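PDB 4OVS: TRAP dicarboxylate transporter, DctP subunit from Sulfurospirillum deleyianum, which probably binds succinate and related dicarboxylates in the periplasm and delivers them to a TRAP-type transporter. Local coordinates for residues A[176-181]-A[313-318]; A[98-103]-A[322-327]; A[209-214]-A[280-285]. One frame throughout, in Å; residues are numbered along the deposited sequence.

How the interactions relate
Interactions 1 and 2 lie on the same side of the chain's centre, about 12 Å apart between centres, and both use helix 317-330: 313-318 leads into its start and 322-327 lies along its middle. They touch directly, where the Y313 and Y317 rings pack on I325. Interaction 3 sits about 28 and 30 Å from their centres, between helix 211-216 and the long helix 253-289, near the succinate site. Along the chain the three are nested: 98-103 with 322-327 encloses 176-181 with 313-318, which encloses 209-214 with 280-285. The C-terminal region is thus fastened back onto much earlier parts of the chain, whereas interaction 3 packs the short helix that carries N213, a succinate-binding residue, against helix 253-289.

Interaction 1 (A[176-181]-A[313-318]); sequences LEAQFK and YPQFYK
The ring of F316 meets A178 with its edge: the methyl carbon CB of A178 lies in the ring plane, 3.5 Å from CZ of F316. It is also 3.7 Å from CE2 of F316, so the methyl sits against the CZ-CE2 side of the ring, not over a face. Within 313-318, P314 lays its CA over the middle of one face of the Y317 ring, at 3.7 Å from the plane.

CB of A178 points toward 313-318, and it is the atom of segment 176-181 that makes the close contacts to it. Its other neighbour is the amide end of Q315, whose OE1 lies 3.9 Å from CB of A178. Q315 reaches this far because its chain is extended beyond CG (chi2 -175°), on the more exposed flank of the contact.

While A178 receives the C-terminal segment, F180 stacks on F168 and touches P187 of strand 186-189. Y313 is held by a hydrogen bond from its OH to P107 O. The contact packs the 3-10 segment 314-316, between helices 299-310 and 317-330, on helix 174-181, away from the ligand site.

With only 96 Å² buried and no polar bond between the segments, the contact is small and mainly apolar: a methyl against an aromatic edge, with the Q315 amide at its margin, relying on dispersion and close fit.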
ATOM      1  N   LEU A 176       6.170 -10.191   5.177  1.00 28.91           N
ATOM      2  CA  LEU A 176       6.559  -9.158   6.150  1.00 28.14           C
ATOM      3  C   LEU A 176       6.876  -9.706   7.527  1.00 31.28           C
ATOM      4  O   LEU A 176       7.742  -9.164   8.204  1.00 35.77           O
ATOM      5  CB  LEU A 176       5.476  -8.120   6.288  1.00 27.06           C
ATOM      6  CG  LEU A 176       5.087  -7.442   4.985  1.00 25.88           C
ATOM      7  CD1 LEU A 176       3.966  -6.483   5.267  1.00 25.09           C
ATOM      8  CD2 LEU A 176       6.255  -6.732   4.298  1.00 30.28           C
ATOM      9  N   GLU A 177       6.192 -10.753   7.983  1.00 38.93           N
ATOM     10  CA  GLU A 177       6.527 -11.237   9.319  1.00 46.21           C
ATOM     11  C   GLU A 177       7.855 -11.975   9.274  1.00 42.02           C
ATOM     12  O   GLU A 177       8.642 -11.909  10.209  1.00 42.91           O
ATOM     13  CB  GLU A 177       5.396 -12.037  10.014  1.00 48.74           C
ATOM     14  CG  GLU A 177       4.760 -13.155   9.277  1.00 52.79           C
ATOM     15  CD  GLU A 177       3.583 -13.750  10.056  1.00 57.92           C
ATOM     16  OE1 GLU A 177       2.421 -13.621   9.602  1.00 56.14           O
ATOM     17  OE2 GLU A 177       3.826 -14.349  11.131  1.00 62.50           O
ATOM     18  N   ALA A 178       8.112 -12.653   8.171  1.00 36.35           N
ATOM     19  CA  ALA A 178       9.410 -13.268   7.943  1.00 36.51           C
ATOM     20  C   ALA A 178      10.516 -12.199   7.875  1.00 38.73           C
ATOM     21  O   ALA A 178      11.607 -12.379   8.404  1.00 37.89           O
ATOM     22  CB  ALA A 178       9.363 -14.081   6.660  1.00 40.44           C
ATOM     23  N   GLN A 179      10.233 -11.087   7.216  1.00 34.79           N
ATOM     24  CA  GLN A 179      11.230 -10.051   7.007  1.00 33.57           C
ATOM     25  C   GLN A 179      11.755  -9.493   8.326  1.00 33.15           C
ATOM     26  O   GLN A 179      12.934  -9.238   8.461  1.00 35.08           O
ATOM     27  CB  GLN A 179      10.640  -8.928   6.130  1.00 40.29           C
ATOM     28  CG  GLN A 179      11.220  -7.556   6.316  1.00 41.43           C
ATOM     29  CD  GLN A 179      10.482  -6.489   5.496  1.00 35.81           C
ATOM     30  OE1 GLN A 179      10.535  -6.488   4.273  1.00 33.94           O
ATOM     31  NE2 GLN A 179       9.797  -5.578   6.183  1.00 36.05           N
ATOM     32  N   PHE A 180      10.879  -9.305   9.298  1.00 35.35           N
ATOM     33  CA  PHE A 180      11.280  -8.695  10.556  1.00 35.67           C
ATOM     34  C   PHE A 180      11.840  -9.728  11.508  1.00 40.31           C
ATOM     35  O   PHE A 180      12.698  -9.426  12.357  1.00 41.83           O
ATOM     36  CB  PHE A 180      10.091  -8.017  11.186  1.00 37.70           C
ATOM     37  CG  PHE A 180       9.852  -6.643  10.676  1.00 36.15           C
ATOM     38  CD1 PHE A 180      10.621  -5.595  11.125  1.00 36.00           C
ATOM     39  CD2 PHE A 180       8.844  -6.397   9.769  1.00 36.33           C
ATOM     40  CE1 PHE A 180      10.409  -4.330  10.675  1.00 35.54           C
ATOM     41  CE2 PHE A 180       8.622  -5.115   9.295  1.00 35.19           C
ATOM     42  CZ  PHE A 180       9.406  -4.081   9.754  1.00 34.33           C
ATOM     43  N   LYS A 181      11.345 -10.945  11.382  1.00 42.28           N
ATOM     44  CA  LYS A 181      11.904 -12.050  12.135  1.00 46.13           C
ATOM     45  C   LYS A 181      13.354 -12.235  11.720  1.00 43.50           C
ATOM     46  O   LYS A 181      14.192 -12.601  12.528  1.00 46.88           O
ATOM     47  CB  LYS A 181      11.099 -13.327  11.902  1.00 48.90           C
ATOM     48  CG  LYS A 181       9.893 -13.507  12.833  1.00 47.91           C
ATOM     49  CD  LYS A 181       8.851 -14.461  12.229  1.00 47.95           C
ATOM     50  CE  LYS A 181       7.975 -15.136  13.262  1.00 50.65           C
ATOM     51  NZ  LYS A 181       7.289 -14.175  14.142  1.00 52.06           N
ATOM     52  N   TYR A 313      13.898 -15.123   0.982  1.00 43.23           N
ATOM     53  CA  TYR A 313      13.209 -15.447  -0.282  1.00 42.80           C
ATOM     54  C   TYR A 313      12.905 -16.955  -0.411  1.00 43.44           C
ATOM     55  O   TYR A 313      11.806 -17.343  -0.824  1.00 43.04           O
ATOM     56  CB  TYR A 313      14.019 -14.987  -1.506  1.00 42.80           C
ATOM     57  CG  TYR A 313      13.950 -13.510  -1.897  1.00 41.94           C
ATOM     58  CD1 TYR A 313      13.736 -12.510  -0.960  1.00 41.49           C
ATOM     59  CD2 TYR A 313      14.141 -13.127  -3.218  1.00 42.69           C
ATOM     60  CE1 TYR A 313      13.699 -11.151  -1.340  1.00 40.77           C
ATOM     61  CE2 TYR A 313      14.107 -11.796  -3.598  1.00 42.40           C
ATOM     62  CZ  TYR A 313      13.895 -10.809  -2.659  1.00 40.50           C
ATOM     63  OH  TYR A 313      13.855  -9.488  -3.086  1.00 39.83           O
ATOM     64  N   PRO A 314      13.883 -17.813  -0.090  1.00 44.49           N
ATOM     65  CA  PRO A 314      13.628 -19.237  -0.343  1.00 45.15           C
ATOM     66  C   PRO A 314      12.469 -19.829   0.452  1.00 45.01           C
ATOM     67  O   PRO A 314      11.815 -20.754  -0.009  1.00 45.17           O
ATOM     68  CB  PRO A 314      14.949 -19.893   0.040  1.00 46.34           C
ATOM     69  CG  PRO A 314      15.963 -18.862  -0.311  1.00 46.26           C
ATOM     70  CD  PRO A 314      15.324 -17.537   0.047  1.00 45.16           C
ATOM     71  N   GLN A 315      12.213 -19.307   1.635  1.00 45.83           N
ATOM     72  CA  GLN A 315      11.053 -19.718   2.418  1.00 48.57           C
ATOM     73  C   GLN A 315       9.765 -19.622   1.589  1.00 49.83           C
ATOM     74  O   GLN A 315       8.768 -20.263   1.917  1.00 49.10           O
ATOM     75  CB  GLN A 315      10.895 -18.805   3.645  1.00 50.62           C
ATOM     76  CG  GLN A 315      12.159 -18.607   4.479  1.00 53.10           C
ATOM     77  CD  GLN A 315      11.882 -17.787   5.718  1.00 50.14           C
ATOM     78  OE1 GLN A 315      10.735 -17.688   6.165  1.00 52.83           O
ATOM     79  NE2 GLN A 315      12.917 -17.176   6.264  1.00 45.88           N
ATOM     80  N   PHE A 316       9.789 -18.813   0.525  1.00 43.27           N
ATOM     81  CA  PHE A 316       8.580 -18.476  -0.213  1.00 44.34           C
ATOM     82  C   PHE A 316       8.532 -18.983  -1.672  1.00 46.86           C
ATOM     83  O   PHE A 316       7.592 -18.662  -2.411  1.00 44.44           O
ATOM     84  CB  PHE A 316       8.377 -16.954  -0.171  1.00 41.36           C
ATOM     85  CG  PHE A 316       8.177 -16.430   1.202  1.00 41.25           C
ATOM     86  CD1 PHE A 316       6.929 -16.451   1.778  1.00 44.09           C
ATOM     87  CD2 PHE A 316       9.246 -15.963   1.946  1.00 42.56           C
ATOM     88  CE1 PHE A 316       6.739 -15.985   3.078  1.00 44.46           C
ATOM     89  CE2 PHE A 316       9.068 -15.491   3.243  1.00 44.33           C
ATOM     90  CZ  PHE A 316       7.814 -15.498   3.806  1.00 44.90           C
ATOM     91  N   TYR A 317       9.534 -19.752  -2.087  1.00 43.21           N
ATOM     92  CA  TYR A 317       9.510 -20.401  -3.406  1.00 45.52           C
ATOM     93  C   TYR A 317       8.282 -21.298  -3.565  1.00 47.24           C
ATOM     94  O   TYR A 317       7.722 -21.427  -4.657  1.00 45.08           O
ATOM     95  CB  TYR A 317      10.764 -21.258  -3.605  1.00 45.24           C
ATOM     96  CG  TYR A 317      12.047 -20.473  -3.806  1.00 48.12           C
ATOM     97  CD1 TYR A 317      12.051 -19.080  -3.811  1.00 49.46           C
ATOM     98  CD2 TYR A 317      13.259 -21.131  -3.985  1.00 45.91           C
ATOM     99  CE1 TYR A 317      13.232 -18.380  -4.002  1.00 46.77           C
ATOM    100  CE2 TYR A 317      14.424 -20.445  -4.182  1.00 45.99           C
ATOM    101  CZ  TYR A 317      14.411 -19.075  -4.194  1.00 48.76           C
ATOM    102  OH  TYR A 317      15.589 -18.401  -4.388  1.00 50.63           O
ATOM    103  N   LYS A 318       7.864 -21.926  -2.475  1.00 54.32           N
ATOM    104  CA  LYS A 318       6.755 -22.851  -2.542  1.00 52.83           C
ATOM    105  C   LYS A 318       5.425 -22.140  -2.776  1.00 54.15           C
ATOM    106  O   LYS A 318       4.653 -22.543  -3.646  1.00 54.68           O
ATOM    107  CB  LYS A 318       6.708 -23.687  -1.271  1.00 59.46           C
ATOM    108  CG  LYS A 318       5.545 -24.640  -1.181  1.00 63.68           C
ATOM    109  CD  LYS A 318       5.531 -25.289   0.192  1.00 65.30           C
ATOM    110  CE  LYS A 318       6.648 -26.306   0.345  1.00 64.77           C
ATOM    111  NZ  LYS A 318       6.356 -27.514  -0.457  1.00 69.09           N
TER

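Interaction 2 (A[98-103]-A[322-327]); sequences VPEMQL and EDLIKK
L103 and L324 meet because both carry CG opposite the backbone N (chi1 171° and -176°), which brings the two isobutyl groups into contact. The branching of L103 then divides its contact between two neighbouring helix residues. CD2 of L103 lies 3.8 Å from CG of L324, the two side chains crossing at a slant. CD1 of L103 comes 3.8 Å from CA of I325 and 4.0 Å from CG1 of I325, the side chains running past one another in opposite directions. The same leucine touches V328 one turn further along the helix and V124 of helix 123-134.

E100 contributes its aliphatic root, with CB 4.3 Å from CD2 of L324, while its carboxylate leads away to a salt bridge between OE1 and K131 NZ. The turn that presents L103 is itself well held: L103 N bonds to E100 O at 2.9 Å, and Q102 NE2 donates to P99 O at 3.2 Å with an N-H...O angle of 157°. Q102 OE1 accepts from V175 N, tying the turn to a third part of the chain.

Replacing L103 by an alanine would probably leave L324 and both the backbone and CG1 of I325 without their shared apolar partner, opening a gap between turn and helix.

The whole is helix-on-loop packing, in which the loop between strand 86-87 and helix 113-120, which includes the 3-10 segment 99-101, receives the C-terminal helix 317-330 of this solute-binding protein mainly through L103.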
ATOM      1  N   VAL A  98      -4.820 -14.633  -2.336  1.00 38.24           N
ATOM      2  CA  VAL A  98      -3.839 -14.915  -3.387  1.00 37.49           C
ATOM      3  C   VAL A  98      -2.424 -14.838  -2.850  1.00 40.97           C
ATOM      4  O   VAL A  98      -1.776 -13.777  -2.928  1.00 38.59           O
ATOM      5  CB  VAL A  98      -3.932 -13.929  -4.548  1.00 35.11           C
ATOM      6  CG1 VAL A  98      -2.859 -14.245  -5.590  1.00 29.74           C
ATOM      7  CG2 VAL A  98      -5.324 -13.960  -5.178  1.00 37.86           C
ATOM      8  N   PRO A  99      -1.938 -15.953  -2.291  1.00 39.81           N
ATOM      9  CA  PRO A  99      -0.601 -16.025  -1.700  1.00 38.52           C
ATOM     10  C   PRO A  99       0.480 -15.404  -2.557  1.00 37.10           C
ATOM     11  O   PRO A  99       1.390 -14.750  -2.016  1.00 39.91           O
ATOM     12  CB  PRO A  99      -0.376 -17.521  -1.536  1.00 44.20           C
ATOM     13  CG  PRO A  99      -1.745 -18.075  -1.297  1.00 43.92           C
ATOM     14  CD  PRO A  99      -2.721 -17.169  -2.023  1.00 42.47           C
ATOM     15  N   GLU A 100       0.373 -15.554  -3.872  1.00 38.34           N
ATOM     16  CA  GLU A 100       1.429 -15.098  -4.776  1.00 39.07           C
ATOM     17  C   GLU A 100       1.600 -13.577  -4.770  1.00 34.08           C
ATOM     18  O   GLU A 100       2.649 -13.065  -5.157  1.00 32.43           O
ATOM     19  CB  GLU A 100       1.185 -15.593  -6.221  1.00 40.30           C
ATOM     20  CG  GLU A 100       1.227 -17.101  -6.388  1.00 42.08           C
ATOM     21  CD  GLU A 100      -0.118 -17.757  -6.132  1.00 46.11           C
ATOM     22  OE1 GLU A 100      -0.396 -18.846  -6.690  1.00 44.84           O
ATOM     23  OE2 GLU A 100      -0.904 -17.181  -5.358  1.00 43.80           O
HETATM   24  N   MSE A 101       0.568 -12.855  -4.356  1.00 38.53           N
HETATM   25  CA  MSE A 101       0.677 -11.403  -4.312  1.00 35.01           C
HETATM   26  C   MSE A 101       1.793 -11.001  -3.343  1.00 36.09           C
HETATM   27  O   MSE A 101       2.259  -9.862  -3.358  1.00 31.76           O
HETATM   28  CB  MSE A 101      -0.634 -10.773  -3.886  1.00 39.91           C
HETATM   29  CG  MSE A 101      -0.683  -9.267  -4.100  1.00 40.70           C
HETATM   30 SE   MSE A 101      -0.921  -8.749  -5.962  1.00 47.45          SE
HETATM   31  CE  MSE A 101      -2.719  -9.431  -6.147  1.00 42.74           C
ATOM     32  N   GLN A 102       2.243 -11.934  -2.504  1.00 39.93           N
ATOM     33  CA  GLN A 102       3.364 -11.634  -1.607  1.00 37.61           C
ATOM     34  C   GLN A 102       4.644 -11.334  -2.366  1.00 37.17           C
ATOM     35  O   GLN A 102       5.608 -10.808  -1.799  1.00 37.19           O
ATOM     36  CB  GLN A 102       3.604 -12.770  -0.621  1.00 37.07           C
ATOM     37  CG  GLN A 102       2.554 -12.859   0.407  1.00 35.26           C
ATOM     38  CD  GLN A 102       2.800 -13.999   1.351  1.00 45.02           C
ATOM     39  OE1 GLN A 102       3.177 -13.793   2.508  1.00 42.94           O
ATOM     40  NE2 GLN A 102       2.586 -15.222   0.867  1.00 48.35           N
ATOM     41  N   LEU A 103       4.677 -11.681  -3.644  1.00 31.44           N
ATOM     42  CA  LEU A 103       5.803 -11.319  -4.491  1.00 32.43           C
ATOM     43  C   LEU A 103       6.187  -9.823  -4.352  1.00 27.51           C
ATOM     44  O   LEU A 103       7.336  -9.494  -4.194  1.00 25.84           O
ATOM     45  CB  LEU A 103       5.463 -11.629  -5.942  1.00 36.99           C
ATOM     46  CG  LEU A 103       6.387 -11.144  -7.048  1.00 36.34           C
ATOM     47  CD1 LEU A 103       7.717 -11.876  -7.064  1.00 36.36           C
ATOM     48  CD2 LEU A 103       5.642 -11.370  -8.328  1.00 41.18           C
ATOM     49  N   GLU A 322       9.249 -19.852  -7.316  1.00 43.10           N
ATOM     50  CA  GLU A 322      10.612 -19.438  -7.570  1.00 43.30           C
ATOM     51  C   GLU A 322      10.692 -18.740  -8.906  1.00 42.94           C
ATOM     52  O   GLU A 322      11.256 -17.662  -9.002  1.00 44.57           O
ATOM     53  CB  GLU A 322      11.572 -20.600  -7.563  1.00 45.00           C
ATOM     54  CG  GLU A 322      12.963 -20.182  -7.992  1.00 49.22           C
ATOM     55  CD  GLU A 322      14.016 -21.246  -7.728  1.00 49.94           C
ATOM     56  OE1 GLU A 322      13.645 -22.419  -7.524  1.00 54.93           O
ATOM     57  OE2 GLU A 322      15.220 -20.910  -7.717  1.00 48.26           O
ATOM     58  N   ASP A 323      10.116 -19.336  -9.940  1.00 48.45           N
ATOM     59  CA  ASP A 323      10.292 -18.790 -11.272  1.00 48.40           C
ATOM     60  C   ASP A 323       9.547 -17.464 -11.415  1.00 46.33           C
ATOM     61  O   ASP A 323       9.856 -16.659 -12.290  1.00 42.78           O
ATOM     62  CB  ASP A 323       9.879 -19.813 -12.338  1.00 54.32           C
ATOM     63  CG  ASP A 323      10.883 -20.970 -12.453  1.00 60.87           C
ATOM     64  OD1 ASP A 323      12.122 -20.720 -12.368  1.00 59.65           O
ATOM     65  OD2 ASP A 323      10.434 -22.132 -12.604  1.00 63.95           O
ATOM     66  N   LEU A 324       8.583 -17.217 -10.538  1.00 43.90           N
ATOM     67  CA  LEU A 324       7.854 -15.958 -10.586  1.00 42.87           C
ATOM     68  C   LEU A 324       8.791 -14.885 -10.035  1.00 43.28           C
ATOM     69  O   LEU A 324       8.952 -13.827 -10.636  1.00 42.39           O
ATOM     70  CB  LEU A 324       6.544 -16.071  -9.812  1.00 43.29           C
ATOM     71  CG  LEU A 324       5.549 -14.907  -9.786  1.00 47.28           C
ATOM     72  CD1 LEU A 324       5.373 -14.270 -11.151  1.00 41.52           C
ATOM     73  CD2 LEU A 324       4.196 -15.399  -9.278  1.00 51.37           C
ATOM     74  N   ILE A 325       9.450 -15.179  -8.919  1.00 44.74           N
ATOM     75  CA  ILE A 325      10.395 -14.223  -8.308  1.00 40.12           C
ATOM     76  C   ILE A 325      11.521 -13.911  -9.304  1.00 44.70           C
ATOM     77  O   ILE A 325      11.985 -12.790  -9.395  1.00 45.92           O
ATOM     78  CB  ILE A 325      11.049 -14.804  -7.024  1.00 42.70           C
ATOM     79  CG1 ILE A 325      10.041 -14.916  -5.881  1.00 41.66           C
ATOM     80  CG2 ILE A 325      12.181 -13.923  -6.557  1.00 40.89           C
ATOM     81  CD1 ILE A 325      10.538 -15.766  -4.724  1.00 42.63           C
ATOM     82  N   LYS A 326      11.945 -14.921 -10.065  1.00 45.16           N
ATOM     83  CA  LYS A 326      13.043 -14.752 -11.023  1.00 48.61           C
ATOM     84  C   LYS A 326      12.633 -13.917 -12.228  1.00 45.34           C
ATOM     85  O   LYS A 326      13.417 -13.110 -12.724  1.00 43.37           O
ATOM     86  CB  LYS A 326      13.608 -16.117 -11.472  1.00 49.82           C
ATOM     87  CG  LYS A 326      14.621 -16.701 -10.485  1.00 52.15           C
ATOM     88  CD  LYS A 326      15.206 -18.042 -10.930  1.00 57.66           C
ATOM     89  CE  LYS A 326      15.824 -18.795  -9.738  1.00 61.05           C
ATOM     90  NZ  LYS A 326      16.710 -17.942  -8.850  1.00 61.32           N
ATOM     91  N   LYS A 327      11.406 -14.106 -12.692  1.00 43.07           N
ATOM     92  CA  LYS A 327      10.858 -13.260 -13.741  1.00 43.02           C
ATOM     93  C   LYS A 327      10.928 -11.796 -13.345  1.00 41.71           C
ATOM     94  O   LYS A 327      11.325 -10.955 -14.144  1.00 39.13           O
ATOM     95  CB  LYS A 327       9.403 -13.615 -13.996  1.00 49.07           C
ATOM     96  CG  LYS A 327       9.094 -13.927 -15.452  1.00 51.31           C
ATOM     97  CD  LYS A 327       7.613 -14.210 -15.680  1.00 47.86           C
ATOM     98  CE  LYS A 327       7.203 -15.525 -15.066  1.00 55.95           C
ATOM     99  NZ  LYS A 327       6.511 -16.410 -16.074  1.00 57.80           N
TER

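Interaction 3 (A[209-214]-A[280-285]); sequences NPLSNF and AKISEY
L211 and I282 mark the closest approach of the two backbones, 8.4 Å between CA atoms, where the first turn of helix 211-216 faces the long helix 253-289. P210 is the N-cap of the shorter helix, straight after the strand residue N209, and P210 O accepts the N-H of F214 at 3.2 Å to close the first turn.

The closest contacts of I282 are made by its terminal methyl, CD1, with the CG2 branch a little farther from the F214 ring. CD1 of I282 lies 3.9 Å from CD2 of F214 and 4.1 Å from CD2 of L211, touching both residues at once. At F214 the methyl comes in at the ring edge, near the ring plane, with the two side chains crossing at about a right angle; against L211 the crossing is oblique. The reach follows from the I282 torsions: CG1 stands opposite the carbonyl carbon (chi1 -64°), and chi2 of 159° keeps the chain extended out to CD1.

L211 and F214, three residues apart, look out from the same side of their helix. Further packing surrounds the trio: L211 also touches M278 and L279, F214 touches S151 of strand 137-152, and I282 touches Y215.

N213, between these apolar residues in sequence, takes no part in the packing; its ND2 instead hydrogen-bonds O4 of succinate. The side chain of F214 stays about 10 Å from the succinate and from the side chain of R169, another ligand-binding residue. The packing thus lies behind the site, consistent with steadying the helix that carries N213. A short helix following strand 206-209 supplies the side-chain amide of N213 to the ligand and is backed by the very long helix characteristic of TRAP solute-binding proteins.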
ATOM      1  N   ASN A 209       6.497   2.364   6.635  1.00 21.36           N
ATOM      2  CA  ASN A 209       5.513   3.104   5.859  1.00 20.22           C
ATOM      3  C   ASN A 209       6.133   3.851   4.704  1.00 23.46           C
ATOM      4  O   ASN A 209       7.290   4.247   4.764  1.00 23.14           O
ATOM      5  CB  ASN A 209       4.801   4.146   6.702  1.00 23.42           C
ATOM      6  CG  ASN A 209       4.022   3.539   7.842  1.00 26.43           C
ATOM      7  OD1 ASN A 209       4.535   3.417   8.943  1.00 28.97           O
ATOM      8  ND2 ASN A 209       2.826   3.096   7.569  1.00 24.39           N
ATOM      9  N   PRO A 210       5.342   4.068   3.650  1.00 21.33           N
ATOM     10  CA  PRO A 210       5.731   5.045   2.664  1.00 20.16           C
ATOM     11  C   PRO A 210       5.563   6.440   3.283  1.00 19.73           C
ATOM     12  O   PRO A 210       4.839   6.556   4.248  1.00 20.09           O
ATOM     13  CB  PRO A 210       4.755   4.791   1.528  1.00 20.61           C
ATOM     14  CG  PRO A 210       3.594   4.179   2.161  1.00 23.47           C
ATOM     15  CD  PRO A 210       4.060   3.426   3.324  1.00 21.33           C
ATOM     16  N   LEU A 211       6.267   7.444   2.778  1.00 22.75           N
ATOM     17  CA  LEU A 211       6.267   8.789   3.387  1.00 22.53           C
ATOM     18  C   LEU A 211       4.880   9.390   3.378  1.00 24.31           C
ATOM     19  O   LEU A 211       4.518  10.178   4.265  1.00 21.25           O
ATOM     20  CB  LEU A 211       7.262   9.730   2.676  1.00 20.70           C
ATOM     21  CG  LEU A 211       8.727   9.360   2.839  1.00 21.09           C
ATOM     22  CD1 LEU A 211       9.630  10.468   2.269  1.00 25.99           C
ATOM     23  CD2 LEU A 211       9.057   9.110   4.312  1.00 23.59           C
ATOM     24  N   SER A 212       4.082   8.983   2.400  1.00 21.28           N
ATOM     25  CA  SER A 212       2.724   9.475   2.235  1.00 19.90           C
ATOM     26  C   SER A 212       1.876   9.180   3.487  1.00 21.58           C
ATOM     27  O   SER A 212       1.290  10.063   4.103  1.00 22.82           O
ATOM     28  CB  SER A 212       2.111   8.771   0.997  1.00 22.96           C
ATOM     29  OG  SER A 212       2.059   7.327   1.190  1.00 27.51           O
ATOM     30  N   ASN A 213       1.832   7.923   3.887  1.00 20.97           N
ATOM     31  CA  ASN A 213       1.094   7.541   5.084  1.00 22.85           C
ATOM     32  C   ASN A 213       1.757   8.029   6.389  1.00 25.07           C
ATOM     33  O   ASN A 213       1.070   8.405   7.339  1.00 22.29           O
ATOM     34  CB  ASN A 213       0.926   6.035   5.129  1.00 20.31           C
ATOM     35  CG  ASN A 213      -0.053   5.528   4.096  1.00 21.93           C
ATOM     36  OD1 ASN A 213      -0.902   6.267   3.577  1.00 22.61           O
ATOM     37  ND2 ASN A 213       0.028   4.248   3.817  1.00 18.39           N
ATOM     38  N   PHE A 214       3.079   8.020   6.420  1.00 23.33           N
ATOM     39  CA  PHE A 214       3.835   8.431   7.594  1.00 29.09           C
ATOM     40  C   PHE A 214       3.435   9.835   8.038  1.00 22.73           C
ATOM     41  O   PHE A 214       3.217  10.057   9.208  1.00 20.11           O
ATOM     42  CB  PHE A 214       5.335   8.357   7.313  1.00 26.82           C
ATOM     43  CG  PHE A 214       6.198   8.522   8.520  1.00 22.39           C
ATOM     44  CD1 PHE A 214       6.324   7.507   9.443  1.00 24.84           C
ATOM     45  CD2 PHE A 214       6.924   9.688   8.702  1.00 24.28           C
ATOM     46  CE1 PHE A 214       7.129   7.661  10.578  1.00 27.42           C
ATOM     47  CE2 PHE A 214       7.732   9.863   9.839  1.00 28.50           C
ATOM     48  CZ  PHE A 214       7.841   8.848  10.768  1.00 29.31           C
ATOM     49  N   ALA A 280       9.975  16.987   2.475  1.00 26.08           N
ATOM     50  CA  ALA A 280      10.062  18.374   2.927  1.00 27.72           C
ATOM     51  C   ALA A 280       9.192  18.612   4.176  1.00 24.05           C
ATOM     52  O   ALA A 280       9.598  19.285   5.115  1.00 23.66           O
ATOM     53  CB  ALA A 280       9.649  19.301   1.824  1.00 26.57           C
ATOM     54  N   LYS A 281       7.982  18.082   4.190  1.00 19.97           N
ATOM     55  CA  LYS A 281       7.095  18.329   5.336  1.00 19.01           C
ATOM     56  C   LYS A 281       7.581  17.623   6.602  1.00 19.23           C
ATOM     57  O   LYS A 281       7.541  18.175   7.722  1.00 21.27           O
ATOM     58  CB  LYS A 281       5.663  17.912   4.995  1.00 22.21           C
ATOM     59  CG  LYS A 281       4.925  18.849   4.047  1.00 25.53           C
ATOM     60  CD  LYS A 281       3.646  18.162   3.537  1.00 33.64           C
ATOM     61  CE  LYS A 281       2.804  19.008   2.549  1.00 37.73           C
ATOM     62  NZ  LYS A 281       2.611  20.386   3.065  1.00 44.50           N
ATOM     63  N   ILE A 282       8.040  16.389   6.451  1.00 17.86           N
ATOM     64  CA  ILE A 282       8.584  15.665   7.590  1.00 19.93           C
ATOM     65  C   ILE A 282       9.848  16.360   8.133  1.00 17.34           C
ATOM     66  O   ILE A 282      10.049  16.464   9.353  1.00 20.82           O
ATOM     67  CB  ILE A 282       8.800  14.211   7.190  1.00 17.32           C
ATOM     68  CG1 ILE A 282       7.454  13.612   6.872  1.00 17.73           C
ATOM     69  CG2 ILE A 282       9.533  13.391   8.266  1.00 20.91           C
ATOM     70  CD1 ILE A 282       7.548  12.446   6.048  1.00 17.79           C
ATOM     71  N   SER A 283      10.681  16.871   7.230  1.00 22.17           N
ATOM     72  CA  SER A 283      11.916  17.556   7.601  1.00 23.61           C
ATOM     73  C   SER A 283      11.656  18.844   8.353  1.00 24.12           C
ATOM     74  O   SER A 283      12.329  19.126   9.344  1.00 24.52           O
ATOM     75  CB  SER A 283      12.737  17.837   6.340  1.00 23.23           C
ATOM     76  OG  SER A 283      13.236  16.625   5.804  1.00 24.05           O
ATOM     77  N   GLU A 284      10.670  19.610   7.903  1.00 20.38           N
ATOM     78  CA  GLU A 284      10.321  20.832   8.587  1.00 24.46           C
ATOM     79  C   GLU A 284       9.768  20.513   9.990  1.00 28.63           C
ATOM     80  O   GLU A 284      10.100  21.183  10.982  1.00 23.49           O
ATOM     81  CB  GLU A 284       9.303  21.625   7.777  1.00 29.53           C
ATOM     82  CG  GLU A 284       8.991  22.978   8.404  1.00 34.99           C
ATOM     83  CD  GLU A 284       9.788  24.155   7.789  1.00 44.74           C
ATOM     84  OE1 GLU A 284      11.044  24.069   7.751  1.00 44.10           O
ATOM     85  OE2 GLU A 284       9.167  25.184   7.387  1.00 48.85           O
ATOM     86  N   TYR A 285       8.959  19.468  10.078  1.00 26.40           N
ATOM     87  CA  TYR A 285       8.412  19.037  11.355  1.00 22.76           C
ATOM     88  C   TYR A 285       9.545  18.651  12.335  1.00 23.09           C
ATOM     89  O   TYR A 285       9.502  18.963  13.539  1.00 21.96           O
ATOM     90  CB  TYR A 285       7.441  17.869  11.165  1.00 22.14           C
ATOM     91  CG  TYR A 285       7.209  17.186  12.465  1.00 23.25           C
ATOM     92  CD1 TYR A 285       6.317  17.700  13.391  1.00 25.16           C
ATOM     93  CD2 TYR A 285       7.939  16.068  12.808  1.00 26.98           C
ATOM     94  CE1 TYR A 285       6.121  17.087  14.651  1.00 24.22           C
ATOM     95  CE2 TYR A 285       7.766  15.461  14.029  1.00 22.89           C
ATOM     96  CZ  TYR A 285       6.886  15.983  14.954  1.00 25.14           C
ATOM     97  OH  TYR A 285       6.741  15.342  16.163  1.00 23.90           O
TER